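Local coordinates for putative peptidase M23 (Pseudomonas aeruginosa PAO1, PDB 2HSI), which binds a zinc ion and is probably a metalloendopeptidase of the M23 family, although its function has not been established, at residues P34-V39 against T80-Q85; L30-K33 against V39-V42. All blocks are in the same frame, centred on the assembly; numbering follows the deposited sequence.

Contact 1 of 2, residues P34-V39 against T80-Q85; sequences PVPGGV and TKPGPQ
P36 packs against T80 and P82, ring against loop. The contact is small, with 108 Å² buried over both sides.

The van der Waals contact is centred on the P36 ring. Its carbons turn one side to the carbonyl of T80. P36 CG lies 3.3 Å from T80 O, and P36 CB lies 3.6 Å from the same oxygen, T80 O. The approach is therefore carbon to carbonyl oxygen, close but not a classical hydrogen bond. The other part is apolar: P36 CG is 4.3 Å from P82 CG, so the two proline rings meet at their outer carbons and do not stack.

The hydrogen bonds described next lie within each segment; none joins P36 to T80 or P82. V35 to G38 form a type II beta turn, closed by G38 N to V35 O at 2.9 Å. P36 and G37 are its two central residues, and the turn presents the proline ring at its corner. In 80-85, chi1 of -44° and chi2 of -78° fold Q85 back along its own chain. Q85 NE2 then donates to G83 O at 3.3 Å. The donor lies above the G83 carbonyl plane, while G83 O stays close to the plane of the Q85 amide. Outside the segments, T80 OG1 is hydrogen-bonded to P77 O, and Q85 OE1 to Y55 OH.

The contact lies at the surface of the N-terminal domain. It joins the loop between helix 26-31 and strand 39-43 to the loop entering strand 83-90. Strand 96-102 lies beside both: V102 touches P36, and F100 and V102 touch Q85.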
# COMPACT_ATOMS: atom_id res chain seq x y z
N PRO A 34 12.11 8.65 -4.26
CA PRO A 34 11.21 9.14 -5.31
C PRO A 34 11.63 8.72 -6.72
O PRO A 34 12.35 9.44 -7.41
CB PRO A 34 11.24 10.67 -5.12
CG PRO A 34 12.53 10.96 -4.41
CD PRO A 34 13.07 9.68 -3.83
N VAL A 35 11.15 7.55 -7.13
CA VAL A 35 11.34 6.99 -8.47
C VAL A 35 9.96 6.44 -8.91
O VAL A 35 9.06 6.37 -8.08
CB VAL A 35 12.43 5.85 -8.45
CG1 VAL A 35 13.81 6.39 -8.07
CG2 VAL A 35 12.03 4.69 -7.55
N PRO A 36 9.77 6.09 -10.21
CA PRO A 36 8.47 5.47 -10.55
C PRO A 36 8.31 4.13 -9.81
O PRO A 36 9.26 3.36 -9.70
CB PRO A 36 8.57 5.25 -12.06
CG PRO A 36 9.66 6.21 -12.51
CD PRO A 36 10.63 6.22 -11.40
N GLY A 37 7.12 3.88 -9.27
CA GLY A 37 6.92 2.71 -8.39
C GLY A 37 7.41 2.93 -6.96
O GLY A 37 7.34 2.02 -6.12
N GLY A 38 7.91 4.14 -6.69
CA GLY A 38 8.52 4.46 -5.40
C GLY A 38 7.69 5.41 -4.54
O GLY A 38 6.48 5.50 -4.71
N VAL A 39 8.36 6.09 -3.61
CA VAL A 39 7.71 6.93 -2.59
C VAL A 39 8.43 8.29 -2.45
O VAL A 39 9.65 8.34 -2.38
CB VAL A 39 7.66 6.21 -1.20
CG1 VAL A 39 7.04 7.11 -0.12
CG2 VAL A 39 6.91 4.87 -1.27
N THR A 80 4.61 6.65 -14.02
CA THR A 80 4.99 8.06 -13.91
C THR A 80 6.32 8.35 -14.60
O THR A 80 7.33 7.72 -14.30
CB THR A 80 5.09 8.52 -12.45
OG1 THR A 80 3.92 8.12 -11.73
CG2 THR A 80 5.24 10.03 -12.35
N LYS A 81 6.30 9.32 -15.51
CA LYS A 81 7.50 9.77 -16.17
C LYS A 81 8.32 10.61 -15.19
O LYS A 81 7.77 11.49 -14.51
CB LYS A 81 7.18 10.56 -17.45
CG LYS A 81 7.04 9.70 -18.73
CD LYS A 81 5.70 8.97 -18.82
CE LYS A 81 5.82 7.66 -19.58
NZ LYS A 81 4.66 6.76 -19.32
N PRO A 82 9.63 10.32 -15.08
CA PRO A 82 10.51 11.15 -14.25
C PRO A 82 10.41 12.64 -14.61
O PRO A 82 10.19 13.00 -15.78
CB PRO A 82 11.89 10.58 -14.54
CG PRO A 82 11.62 9.14 -14.93
CD PRO A 82 10.35 9.21 -15.71
N GLY A 83 10.51 13.49 -13.59
CA GLY A 83 10.37 14.93 -13.76
C GLY A 83 9.73 15.58 -12.55
O GLY A 83 9.46 14.90 -11.54
N PRO A 84 9.47 16.89 -12.63
CA PRO A 84 8.81 17.63 -11.55
C PRO A 84 7.36 17.18 -11.41
O PRO A 84 6.71 16.85 -12.42
CB PRO A 84 8.84 19.09 -12.02
CG PRO A 84 9.78 19.13 -13.19
CD PRO A 84 9.77 17.76 -13.79
N GLN A 85 6.87 17.17 -10.17
CA GLN A 85 5.48 16.79 -9.85
C GLN A 85 4.89 17.82 -8.91
O GLN A 85 5.64 18.54 -8.25
CB GLN A 85 5.42 15.43 -9.15
CG GLN A 85 6.30 14.36 -9.73
CD GLN A 85 5.72 13.76 -10.96
OE1 GLN A 85 4.50 13.57 -11.05
NE2 GLN A 85 6.57 13.46 -11.94

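Contact 2 of 2, residues L30-K33 against V39-V42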
# COMPACT_ATOMS: atom_id res chain seq x y z
N LEU A 30 14.30 6.43 5.31
CA LEU A 30 13.77 5.14 4.87
C LEU A 30 12.82 5.25 3.67
O LEU A 30 12.95 4.50 2.70
CB LEU A 30 13.05 4.45 6.03
CG LEU A 30 12.58 3.01 5.82
CD1 LEU A 30 13.69 2.02 6.14
CD2 LEU A 30 11.37 2.75 6.68
N LEU A 31 11.88 6.18 3.74
CA LEU A 31 10.77 6.20 2.79
C LEU A 31 10.96 7.10 1.58
O LEU A 31 10.29 6.89 0.58
CB LEU A 31 9.45 6.54 3.50
CG LEU A 31 8.98 5.50 4.53
CD1 LEU A 31 7.60 5.85 5.05
CD2 LEU A 31 9.02 4.06 3.97
N ASN A 32 11.85 8.09 1.66
CA ASN A 32 12.06 8.98 0.51
C ASN A 32 12.88 8.30 -0.59
O ASN A 32 14.10 8.44 -0.65
CB ASN A 32 12.69 10.31 0.93
CG ASN A 32 12.54 11.38 -0.14
OD1 ASN A 32 11.47 11.56 -0.72
ND2 ASN A 32 13.63 12.12 -0.39
N LYS A 33 12.18 7.56 -1.44
CA LYS A 33 12.77 6.93 -2.63
C LYS A 33 11.95 7.37 -3.84
O LYS A 33 11.14 6.58 -4.38
CB LYS A 33 12.75 5.40 -2.51
CG LYS A 33 13.31 4.81 -1.21
CD LYS A 33 14.78 5.15 -0.98
CE LYS A 33 15.31 4.42 0.25
NZ LYS A 33 16.39 5.16 0.94
N VAL A 39 8.36 6.09 -3.61
CA VAL A 39 7.71 6.93 -2.59
C VAL A 39 8.43 8.29 -2.45
O VAL A 39 9.65 8.34 -2.38
CB VAL A 39 7.66 6.21 -1.20
CG1 VAL A 39 7.04 7.11 -0.12
CG2 VAL A 39 6.91 4.87 -1.27
N ALA A 40 7.66 9.38 -2.41
CA ALA A 40 8.26 10.69 -2.13
C ALA A 40 7.73 11.22 -0.82
O ALA A 40 6.52 11.24 -0.60
CB ALA A 40 7.95 11.66 -3.27
N VAL A 41 8.64 11.65 0.05
CA VAL A 41 8.28 12.32 1.30
C VAL A 41 8.38 13.82 1.07
O VAL A 41 9.45 14.33 0.74
CB VAL A 41 9.18 11.88 2.48
CG1 VAL A 41 8.79 12.63 3.78
CG2 VAL A 41 9.12 10.35 2.67
N VAL A 42 7.26 14.52 1.20
CA VAL A 42 7.18 15.93 0.82
C VAL A 42 6.83 16.82 2.01
O VAL A 42 5.80 16.62 2.65
CB VAL A 42 6.15 16.17 -0.34
CG1 VAL A 42 6.21 17.60 -0.83
CG2 VAL A 42 6.40 15.22 -1.52
O HOH W 1 10.66 13.63 -2.10
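The flat amide of N32 meets V41 at its oxygen end, not through a face, and this end takes both V41 N and a water. V41 N donates to N32 OD1 at 2.9 Å, nearly straight at 169°, the donor tilted 28° from the plane of the N32 carbonyl. A40 CA also lies near this oxygen. Chi1 of -163° sets N32 CG opposite its own N and carries the amide out to the strand.

N32 is the centre of an inverse gamma turn just after helix 26-31. The turn leads into a single antiparallel bridge, K33 with V39, at the start of strand 39-43. This strand is at the edge of the six-stranded antiparallel sheet. V39 N donates to K33 O at 2.9 Å, from above the carbonyl plane. The return bond, K33 N to V39 O, is weak and less certain.

Apolar packing joins L31 CB to V41 CG2 at 3.9 Å. The carbonyl oxygen L31 O lies against V39 CB at 3.2 Å. I275 and F276 of helix 273-277 cover L31, and F276 also touches V39. The water adds a second link: it donates to N32 OD1 at 2.6 Å and to V41 O at 3.2 Å.

How the contacts relate
The two contacts follow each other along one piece of chain and share V39, with centres about 11 Å apart. Contact 2 is mostly buried. It ties the end of helix 26-31 to the edge strand 39-43 through backbone, amide and water bonds and apolar packing. Contact 1 is at the surface and is looser. It relies on proline carbons against a carbonyl and a second proline, with no polar bond between its two segments. Both reach the same six-stranded sheet, contact 1 from the loop leading into strand 83-90 and contact 2 through strand 39-43. They touch directly where P34 CB packs 3.9 Å from A40 CB. Both lie away from the zinc site.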